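Local coordinates for periplasmic binding protein/LacI transcriptional regulator (Alkaliphilus metalliredigens, PDB 3CTP), which probably acts as a LacI-family transcriptional repressor that binds DNA, and holds the sugar beta-D-xylulofuranose in its periplasmic-binding-protein-like part, at residues 68-73 / 93-98; 264-269 / 280-285; 276-281 / 318-323. All coordinates share one frame; numbering follows the deposited sequence.

How the interactions relate
Interactions 1 and 2 both reach beta-D-xylulofuranose, with N72 from residues 68-73 and with D267 and Q284 from residues 264-269 and 280-285. Their centres lie about 19 Å apart, and they touch each other where P73 CB packs on S269 OG at 3.9 Å. Interaction 3 does not meet the sugar; its T281 side chain is about 8 Å from it. It adjoins interaction 2, centre to centre about 10 Å, and shares T280 and T281 with it. R320 NH2 probably hydrogen-bonds N268 OD1 at 2.7 Å, joining residues 318-323 to the loop that carries D267. Interactions 1 and 3 remain apart, about 10 Å between nearest atoms.

Interaction 1. Residues 68-73 / 93-98; sequences PNISNP and LFLCNT. With XLF (beta-D-xylulofuranose), chain C.
L95 meets I70 in a light apolar touch, CD1 to I70 CG2 at 4.5 Å, as strand 92-97 passes the loop after strand 62-67; L95 also packs on L95 of the second subunit. N97 follows on the same side of the strand. With CG anti to the backbone N (chi1 178°), its amide reaches the loop, and OD1 takes a weak hydrogen bond from D99 N. The amide planes of N97 and N69 are 79° apart, though P68 and N69 are modelled in two conformers and the finer detail is doubtful. T98 sets OG1 3.7 Å from P68 CA. In one of its two conformers N69 forms an Asx turn, its OD1 accepting from S71 N at 2.8 Å through an in-plane lone pair, within a type I turn that leads to N72. There the side chain splits its work: OD1 caps F74 N at the start of helix 73-88, while ND2 donates to sugar O1 at 2.8 Å and to D213. Residues 68-73 are thus the loop into the helix of a beta-alpha-beta crossover, in which helix 73-88 connects the adjacent parallel strands 62-67 and 92-97, with helix 102-114 against C96 and T98.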
loop_
_atom_site.group_PDB
_atom_site.type_symbol
_atom_site.label_atom_id
_atom_site.label_comp_id
_atom_site.label_asym_id
_atom_site.label_seq_id
_atom_site.Cartn_x
_atom_site.Cartn_y
_atom_site.Cartn_z
ATOM N N PRO A 68 -9.986 5.165 2.260
ATOM C CA PRO A 68 -9.424 6.411 1.650
ATOM C C PRO A 68 -8.446 6.098 0.531
ATOM O O PRO A 68 -8.753 6.332 -0.634
ATOM C CB PRO A 68 -8.660 7.082 2.799
ATOM C CG PRO A 68 -9.445 6.607 4.046
ATOM C CD PRO A 68 -9.956 5.218 3.740
ATOM N N ASN A 69 -7.235 5.666 0.868
ATOM C CA ASN A 69 -6.472 4.929 -0.156
ATOM C C ASN A 69 -5.609 3.850 0.393
ATOM O O ASN A 69 -4.992 3.999 1.445
ATOM C CB ASN A 69 -5.690 5.839 -1.111
ATOM C CG ASN A 69 -5.461 5.180 -2.453
ATOM O OD1 ASN A 69 -4.624 4.293 -2.589
ATOM N ND2 ASN A 69 -6.252 5.563 -3.441
ATOM N N ILE A 70 -5.613 2.718 -0.311
ATOM C CA ILE A 70 -4.835 1.536 0.152
ATOM C C ILE A 70 -3.353 1.757 -0.097
ATOM O O ILE A 70 -2.506 0.963 0.384
ATOM C CB ILE A 70 -5.253 0.171 -0.483
ATOM C CG1 ILE A 70 -5.270 0.253 -2.008
ATOM C CG2 ILE A 70 -6.593 -0.327 0.112
ATOM C CD1 ILE A 70 -5.476 -1.086 -2.698
ATOM N N SER A 71 -3.046 2.848 -0.793
ATOM C CA SER A 71 -1.624 3.344 -0.810
ATOM C C SER A 71 -1.050 3.743 0.547
ATOM O O SER A 71 0.164 3.735 0.733
ATOM C CB SER A 71 -1.395 4.487 -1.765
ATOM O OG SER A 71 -1.744 5.735 -1.198
ATOM N N ASN A 72 -1.910 4.045 1.511
ATOM C CA ASN A 72 -1.425 4.177 2.898
ATOM C C ASN A 72 -1.379 2.793 3.539
ATOM O O ASN A 72 -2.404 2.112 3.613
ATOM C CB ASN A 72 -2.398 5.103 3.648
ATOM C CG ASN A 72 -2.020 5.289 5.097
ATOM O OD1 ASN A 72 -1.235 4.513 5.676
ATOM N ND2 ASN A 72 -2.572 6.355 5.711
ATOM N N PRO A 73 -0.177 2.349 3.930
ATOM C CA PRO A 73 -0.021 1.020 4.511
ATOM C C PRO A 73 -1.038 0.705 5.572
ATOM O O PRO A 73 -1.506 -0.419 5.660
ATOM C CB PRO A 73 1.386 1.087 5.131
ATOM C CG PRO A 73 2.132 1.918 4.127
ATOM C CD PRO A 73 1.131 3.040 3.796
ATOM N N LEU A 93 -15.519 -9.247 0.637
ATOM C CA LEU A 93 -15.454 -7.780 0.642
ATOM C C LEU A 93 -15.199 -7.239 -0.781
ATOM O O LEU A 93 -14.430 -7.825 -1.542
ATOM C CB LEU A 93 -14.248 -7.307 1.447
ATOM C CG LEU A 93 -14.187 -7.299 2.950
ATOM C CD1 LEU A 93 -12.903 -6.566 3.349
ATOM C CD2 LEU A 93 -15.395 -6.573 3.478
ATOM N N PHE A 94 -15.842 -6.127 -1.108
ATOM C CA PHE A 94 -15.445 -5.283 -2.240
ATOM C C PHE A 94 -14.753 -4.073 -1.634
ATOM O O PHE A 94 -15.320 -3.436 -0.737
ATOM C CB PHE A 94 -16.665 -4.771 -3.003
ATOM C CG PHE A 94 -17.361 -5.805 -3.849
ATOM C CD1 PHE A 94 -16.658 -6.833 -4.422
ATOM C CD2 PHE A 94 -18.707 -5.689 -4.110
ATOM C CE1 PHE A 94 -17.307 -7.787 -5.234
ATOM C CE2 PHE A 94 -19.348 -6.607 -4.907
ATOM C CZ PHE A 94 -18.661 -7.657 -5.452
ATOM N N LEU A 95 -13.555 -3.730 -2.091
ATOM C CA LEU A 95 -12.890 -2.517 -1.604
ATOM C C LEU A 95 -13.135 -1.386 -2.569
ATOM O O LEU A 95 -13.052 -1.580 -3.785
ATOM C CB LEU A 95 -11.379 -2.697 -1.504
ATOM C CG LEU A 95 -10.868 -3.939 -0.822
ATOM C CD1 LEU A 95 -9.315 -3.806 -0.731
ATOM C CD2 LEU A 95 -11.463 -4.035 0.553
ATOM N N CYS A 96 -13.429 -0.203 -2.025
ATOM C CA CYS A 96 -13.753 0.972 -2.830
ATOM C C CYS A 96 -12.877 2.102 -2.372
ATOM O O CYS A 96 -12.850 2.474 -1.212
ATOM C CB CYS A 96 -15.219 1.369 -2.610
ATOM S SG CYS A 96 -16.397 0.065 -3.132
ATOM N N ASN A 97 -12.167 2.669 -3.334
ATOM C CA ASN A 97 -11.201 3.657 -3.083
ATOM C C ASN A 97 -11.857 5.059 -3.062
ATOM O O ASN A 97 -12.255 5.539 -4.111
ATOM C CB ASN A 97 -10.302 3.583 -4.318
ATOM C CG ASN A 97 -9.243 4.566 -4.289
ATOM O OD1 ASN A 97 -9.207 5.377 -3.383
ATOM N ND2 ASN A 97 -8.344 4.526 -5.276
ATOM N N THR A 98 -12.002 5.709 -1.903
ATOM C CA THR A 98 -12.715 7.034 -1.940
ATOM C C THR A 98 -11.779 8.224 -2.019
ATOM O O THR A 98 -12.219 9.346 -2.303
ATOM C CB THR A 98 -13.633 7.259 -0.734
ATOM O OG1 THR A 98 -12.829 7.307 0.442
ATOM C CG2 THR A 98 -14.707 6.172 -0.632
HETATM O O4 XLF C . -7.206 9.356 9.802
HETATM C C4 XLF C . -6.004 8.908 10.432
HETATM C C5 XLF C . -4.836 9.557 9.702
HETATM O O5 XLF C . -4.208 8.511 8.953
HETATM C C3 XLF C . -5.805 7.417 10.218
HETATM O O3 XLF C . -6.025 6.673 11.423
HETATM C C2 XLF C . -4.365 7.365 9.786
HETATM O O2 XLF C . -3.483 7.483 10.921
HETATM C C1 XLF C . -4.038 6.125 8.979
HETATM O O1 XLF C . -2.686 6.213 8.504
#

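Interaction 2. Residues 264-269 / 280-285. With XLF (beta-D-xylulofuranose), chain C.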
loop_
_atom_site.group_PDB
_atom_site.type_symbol
_atom_site.label_atom_id
_atom_site.label_comp_id
_atom_site.label_asym_id
_atom_site.label_seq_id
_atom_site.Cartn_x
_atom_site.Cartn_y
_atom_site.Cartn_z
ATOM N N ILE A 264 8.344 10.922 16.154
ATOM C CA ILE A 264 7.343 9.908 16.493
ATOM C C ILE A 264 6.193 10.030 15.496
ATOM O O ILE A 264 5.786 11.146 15.157
ATOM C CB ILE A 264 6.860 10.060 17.947
ATOM C CG1 ILE A 264 5.775 9.021 18.286
ATOM C CG2 ILE A 264 6.375 11.480 18.212
ATOM C CD1 ILE A 264 5.544 8.905 19.786
ATOM N N GLY A 265 5.698 8.891 15.000
ATOM C CA GLY A 265 4.540 8.876 14.078
ATOM C C GLY A 265 3.268 8.395 14.763
ATOM O O GLY A 265 3.099 8.550 15.985
ATOM N N PHE A 266 2.361 7.804 13.969
ATOM C CA PHE A 266 1.155 7.218 14.528
ATOM C C PHE A 266 0.666 6.156 13.570
ATOM O O PHE A 266 0.632 6.400 12.365
ATOM C CB PHE A 266 0.055 8.291 14.655
ATOM C CG PHE A 266 -0.972 8.021 15.744
ATOM C CD1 PHE A 266 -0.946 8.759 16.926
ATOM C CD2 PHE A 266 -1.998 7.112 15.549
ATOM C CE1 PHE A 266 -1.904 8.551 17.919
ATOM C CE2 PHE A 266 -2.952 6.892 16.537
ATOM C CZ PHE A 266 -2.897 7.616 17.736
ATOM N N ASP A 267 0.286 5.004 14.124
ATOM C CA ASP A 267 -0.395 3.887 13.451
ATOM C C ASP A 267 0.220 2.532 13.837
ATOM O O ASP A 267 -0.493 1.551 14.004
ATOM C CB ASP A 267 -0.289 3.897 11.927
ATOM C CG ASP A 267 -1.174 4.934 11.260
ATOM O OD1 ASP A 267 -2.154 5.428 11.884
ATOM O OD2 ASP A 267 -0.906 5.201 10.058
ATOM N N ASN A 268 1.549 2.480 13.866
ATOM C CA ASN A 268 2.261 1.196 13.776
ATOM C C ASN A 268 1.847 0.446 12.515
ATOM O O ASN A 268 1.488 -0.735 12.567
ATOM C CB ASN A 268 2.029 0.314 15.006
ATOM C CG ASN A 268 3.040 -0.829 15.076
ATOM O OD1 ASN A 268 4.078 -0.786 14.410
ATOM N ND2 ASN A 268 2.728 -1.867 15.868
ATOM N N SER A 269 1.933 1.131 11.379
ATOM C CA SER A 269 1.804 0.433 10.099
ATOM C C SER A 269 3.179 -0.081 9.613
ATOM O O SER A 269 4.242 0.265 10.171
ATOM C CB SER A 269 1.170 1.340 9.045
ATOM O OG SER A 269 2.056 2.394 8.696
ATOM N N THR A 280 9.595 5.185 15.982
ATOM C CA THR A 280 8.778 5.202 17.191
ATOM C C THR A 280 7.383 5.683 16.818
ATOM O O THR A 280 7.228 6.610 16.003
ATOM C CB THR A 280 9.388 6.151 18.209
ATOM O OG1 THR A 280 10.661 5.624 18.598
ATOM C CG2 THR A 280 8.475 6.311 19.429
ATOM N N THR A 281 6.366 5.057 17.386
ATOM C CA THR A 281 5.010 5.337 16.903
ATOM C C THR A 281 3.993 4.983 17.973
ATOM O O THR A 281 4.343 4.505 19.047
ATOM C CB THR A 281 4.738 4.569 15.580
ATOM O OG1 THR A 281 3.480 4.984 15.014
ATOM C CG2 THR A 281 4.717 3.062 15.848
ATOM N N ILE A 282 2.734 5.280 17.692
ATOM C CA ILE A 282 1.631 4.908 18.556
ATOM C C ILE A 282 0.850 3.831 17.818
ATOM O O ILE A 282 0.406 4.008 16.679
ATOM C CB ILE A 282 0.672 6.091 18.802
ATOM C CG1 ILE A 282 1.430 7.312 19.359
ATOM C CG2 ILE A 282 -0.463 5.661 19.752
ATOM C CD1 ILE A 282 2.095 7.064 20.740
ATOM N N ASN A 283 0.693 2.688 18.468
ATOM C CA ASN A 283 -0.020 1.569 17.884
ATOM C C ASN A 283 -1.520 1.763 17.798
ATOM O O ASN A 283 -2.164 1.987 18.822
ATOM C CB ASN A 283 0.228 0.322 18.759
ATOM C CG ASN A 283 -0.329 -0.943 18.150
ATOM O OD1 ASN A 283 0.221 -1.456 17.164
ATOM N ND2 ASN A 283 -1.416 -1.476 18.740
ATOM N N GLN A 284 -2.089 1.632 16.588
ATOM C CA GLN A 284 -3.530 1.360 16.467
ATOM C C GLN A 284 -3.763 -0.132 16.393
ATOM O O GLN A 284 -3.079 -0.829 15.615
ATOM C CB GLN A 284 -4.102 1.980 15.183
ATOM C CG GLN A 284 -4.096 3.485 15.162
ATOM C CD GLN A 284 -5.093 4.016 14.151
ATOM O OE1 GLN A 284 -6.293 3.873 14.344
ATOM N NE2 GLN A 284 -4.605 4.679 13.088
ATOM N N PRO A 285 -4.695 -0.653 17.211
ATOM C CA PRO A 285 -4.823 -2.110 17.307
ATOM C C PRO A 285 -5.683 -2.653 16.181
ATOM O O PRO A 285 -6.905 -2.828 16.328
ATOM C CB PRO A 285 -5.507 -2.320 18.662
ATOM C CG PRO A 285 -6.320 -1.046 18.874
ATOM C CD PRO A 285 -5.482 0.067 18.234
HETATM O O4 XLF C . -7.206 9.356 9.802
HETATM C C4 XLF C . -6.004 8.908 10.432
HETATM C C5 XLF C . -4.836 9.557 9.702
HETATM O O5 XLF C . -4.208 8.511 8.953
HETATM C C3 XLF C . -5.805 7.417 10.218
HETATM O O3 XLF C . -6.025 6.673 11.423
HETATM C C2 XLF C . -4.365 7.365 9.786
HETATM O O2 XLF C . -3.483 7.483 10.921
HETATM C C1 XLF C . -4.038 6.125 8.979
HETATM O O1 XLF C . -2.686 6.213 8.504
HETATM O O HOH W 1 -1.126 -1.442 13.740
#
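D267 and Q284 both bind the sugar in the pocket of a type I periplasmic-binding-protein fold, where residues 280-285 belong to one of the connections between its two lobes. The D267 carboxylate spans two hydroxyls: sugar O2 donates to OD1 and sugar O1 to OD2, each at 2.6 Å. Q284 lies beside it, pointing the same way, and NE2 donates twice, to sugar O3 at 3.0 Å and to D267 OD1 at 2.8 Å. The second bond meets OD1 on its anti side, 35° out of the carboxylate plane, and ties the two sugar-binding groups to each other. Q284 OE1 is held in turn by S154 OG, which fixes the rotation of the amide. Behind this first shell the backbones clamp D267, its N donating to I282 O at 2.7 Å and its O accepting from Q284 N. F266 brings its ring to I282: CB sits over one face, 3.8 Å from the centroid, as a CH-pi contact, while Q284 CG touches the edge. R190, which also binds the sugar, makes a cation-pi contact with the same ring. Farther out, T281 OG1 bonds D240 and receives a weak bond from N268 N; G265 N donates to T280 O. N268 CG stands anti to its own N (chi1 -165°), bringing the amide across to N283, with OD1 taken by R320 and ND2 donating almost straight (166°) to N283 OD1 at 2.9 Å.

Interaction 3. Residues 276-281 / 318-323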
loop_
_atom_site.group_PDB
_atom_site.type_symbol
_atom_site.label_atom_id
_atom_site.label_comp_id
_atom_site.label_asym_id
_atom_site.label_seq_id
_atom_site.Cartn_x
_atom_site.Cartn_y
_atom_site.Cartn_z
ATOM N N TYR A 276 14.388 2.994 8.091
ATOM C CA TYR A 276 15.553 3.052 8.999
ATOM C C TYR A 276 16.053 4.475 9.226
ATOM O O TYR A 276 16.182 5.254 8.278
ATOM C CB TYR A 276 16.680 2.205 8.397
ATOM C CG TYR A 276 17.990 2.262 9.144
ATOM C CD1 TYR A 276 18.413 1.191 9.916
ATOM C CD2 TYR A 276 18.804 3.379 9.067
ATOM C CE1 TYR A 276 19.616 1.231 10.608
ATOM C CE2 TYR A 276 20.012 3.431 9.752
ATOM C CZ TYR A 276 20.410 2.350 10.520
ATOM O OH TYR A 276 21.607 2.394 11.198
ATOM N N PRO A 277 16.306 4.842 10.487
ATOM C CA PRO A 277 16.062 3.991 11.644
ATOM C C PRO A 277 14.568 3.718 11.773
ATOM O O PRO A 277 13.759 4.490 11.257
ATOM C CB PRO A 277 16.570 4.832 12.825
ATOM C CG PRO A 277 16.587 6.225 12.346
ATOM C CD PRO A 277 16.762 6.192 10.863
ATOM N N SER A 278 14.215 2.626 12.447
ATOM C CA SER A 278 12.814 2.263 12.605
ATOM C C SER A 278 12.080 3.285 13.474
ATOM O O SER A 278 12.660 3.882 14.371
ATOM C CB SER A 278 12.676 0.874 13.193
ATOM O OG SER A 278 13.418 0.822 14.419
ATOM N N LEU A 279 10.789 3.448 13.194
ATOM C CA LEU A 279 10.021 4.600 13.653
ATOM C C LEU A 279 9.302 4.364 14.980
ATOM O O LEU A 279 8.462 3.472 15.092
ATOM C CB LEU A 279 8.961 4.918 12.579
ATOM C CG LEU A 279 8.006 6.076 12.840
ATOM C CD1 LEU A 279 8.740 7.389 12.935
ATOM C CD2 LEU A 279 7.032 6.130 11.677
ATOM N N THR A 280 9.595 5.185 15.982
ATOM C CA THR A 280 8.778 5.202 17.191
ATOM C C THR A 280 7.383 5.683 16.818
ATOM O O THR A 280 7.228 6.610 16.003
ATOM C CB THR A 280 9.388 6.151 18.209
ATOM O OG1 THR A 280 10.661 5.624 18.598
ATOM C CG2 THR A 280 8.475 6.311 19.429
ATOM N N THR A 281 6.366 5.057 17.386
ATOM C CA THR A 281 5.010 5.337 16.903
ATOM C C THR A 281 3.993 4.983 17.973
ATOM O O THR A 281 4.343 4.505 19.047
ATOM C CB THR A 281 4.738 4.569 15.580
ATOM O OG1 THR A 281 3.480 4.984 15.014
ATOM C CG2 THR A 281 4.717 3.062 15.848
ATOM N N ILE A 318 4.930 2.521 20.923
ATOM C CA ILE A 318 5.894 1.522 20.439
ATOM C C ILE A 318 7.229 2.248 20.267
ATOM O O ILE A 318 7.387 3.073 19.353
ATOM C CB ILE A 318 5.473 0.933 19.075
ATOM C CG1 ILE A 318 4.046 0.388 19.128
ATOM C CG2 ILE A 318 6.502 -0.126 18.595
ATOM C CD1 ILE A 318 3.854 -0.763 20.065
ATOM N N GLU A 319 8.177 2.010 21.170
ATOM C CA GLU A 319 9.445 2.742 21.123
ATOM C C GLU A 319 10.403 2.037 20.184
ATOM O O GLU A 319 10.653 0.849 20.353
ATOM C CB GLU A 319 10.093 2.799 22.525
ATOM C CG GLU A 319 9.428 3.736 23.495
ATOM C CD GLU A 319 10.284 3.934 24.753
ATOM O OE1 GLU A 319 11.417 4.483 24.649
ATOM O OE2 GLU A 319 9.813 3.535 25.837
ATOM N N ARG A 320 10.921 2.765 19.192
ATOM C CA ARG A 320 11.902 2.222 18.277
ATOM C C ARG A 320 13.111 3.153 18.206
ATOM O O ARG A 320 13.547 3.658 19.242
ATOM C CB ARG A 320 11.293 1.975 16.908
ATOM C CG ARG A 320 10.098 1.025 16.947
ATOM C CD ARG A 320 9.811 0.518 15.555
ATOM N NE ARG A 320 8.745 -0.480 15.511
ATOM C CZ ARG A 320 7.568 -0.279 14.921
ATOM N NH1 ARG A 320 7.273 0.905 14.364
ATOM N NH2 ARG A 320 6.687 -1.266 14.884
ATOM N N GLU A 321 13.681 3.343 17.019
ATOM C CA GLU A 321 15.010 3.959 16.932
ATOM C C GLU A 321 15.013 5.457 16.644
ATOM O O GLU A 321 16.069 6.101 16.732
ATOM C CB GLU A 321 15.864 3.238 15.873
ATOM C CG GLU A 321 16.230 1.784 16.204
ATOM C CD GLU A 321 16.800 1.027 14.995
ATOM O OE1 GLU A 321 16.476 1.374 13.836
ATOM O OE2 GLU A 321 17.575 0.069 15.202
ATOM N N THR A 322 13.851 6.034 16.305
ATOM C CA THR A 322 13.824 7.472 16.019
ATOM C C THR A 322 13.622 8.366 17.250
ATOM O O THR A 322 13.535 9.598 17.126
ATOM C CB THR A 322 12.743 7.812 14.981
ATOM O OG1 THR A 322 11.496 7.358 15.484
ATOM C CG2 THR A 322 13.032 7.083 13.661
ATOM N N THR A 323 13.522 7.756 18.434
ATOM C CA THR A 323 13.613 8.525 19.681
ATOM C C THR A 323 14.698 7.871 20.518
ATOM O O THR A 323 15.003 6.688 20.337
ATOM C CB THR A 323 12.281 8.557 20.455
ATOM O OG1 THR A 323 11.805 7.213 20.651
ATOM C CG2 THR A 323 11.253 9.324 19.656
#
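R320 lays its extended aliphatic stem along the S278-L279 backbone, with CD 3.3 Å from L279 O and also against S278 CB. With CG anti to the carbonyl carbon (chi1 -58°) the chain continues along L279, where NH1 donates to L279 O at 2.9 Å, the oxygen lying 20° out of the guanidinium plane. I318 CG2 sits over one face of the guanidinium, and NH2 is taken by N268 OD1; the ion pair from NE to E273 is long and weak. Replacing R320 by an alanine is likely to leave L279 O and N268 OD1 without their guanidinium partner and to open a gap beside S278 CB and I318 CG2. Next to R320 the segments are joined as an antiparallel hydrogen-bonded pair, T281 with I318, at the end where strand 281-283 runs beside strand 311-318 in the mixed sheet. I318 N to T281 O, at 2.8 Å, is the straighter of its two bonds. Beyond the pair, threonine hydroxyls supply several of the links. T280 OG1 accepts from R320 N at 2.9 Å and donates to T323 OG1, itself bonded to H166 NE2. T322 OG1 accepts from T280 N at 2.9 Å and is also bonded to I263 O, which links this loop to strand 262-264. E321 closes the far end: OE1 takes S278 N at 2.9 Å on its anti side and a weak bond from S278 OG, while E321 N donates back to S278 O. P277, preceded by a cis peptide bond, sets CB against E321 CB at 3.5 Å and CG near T322 CG2.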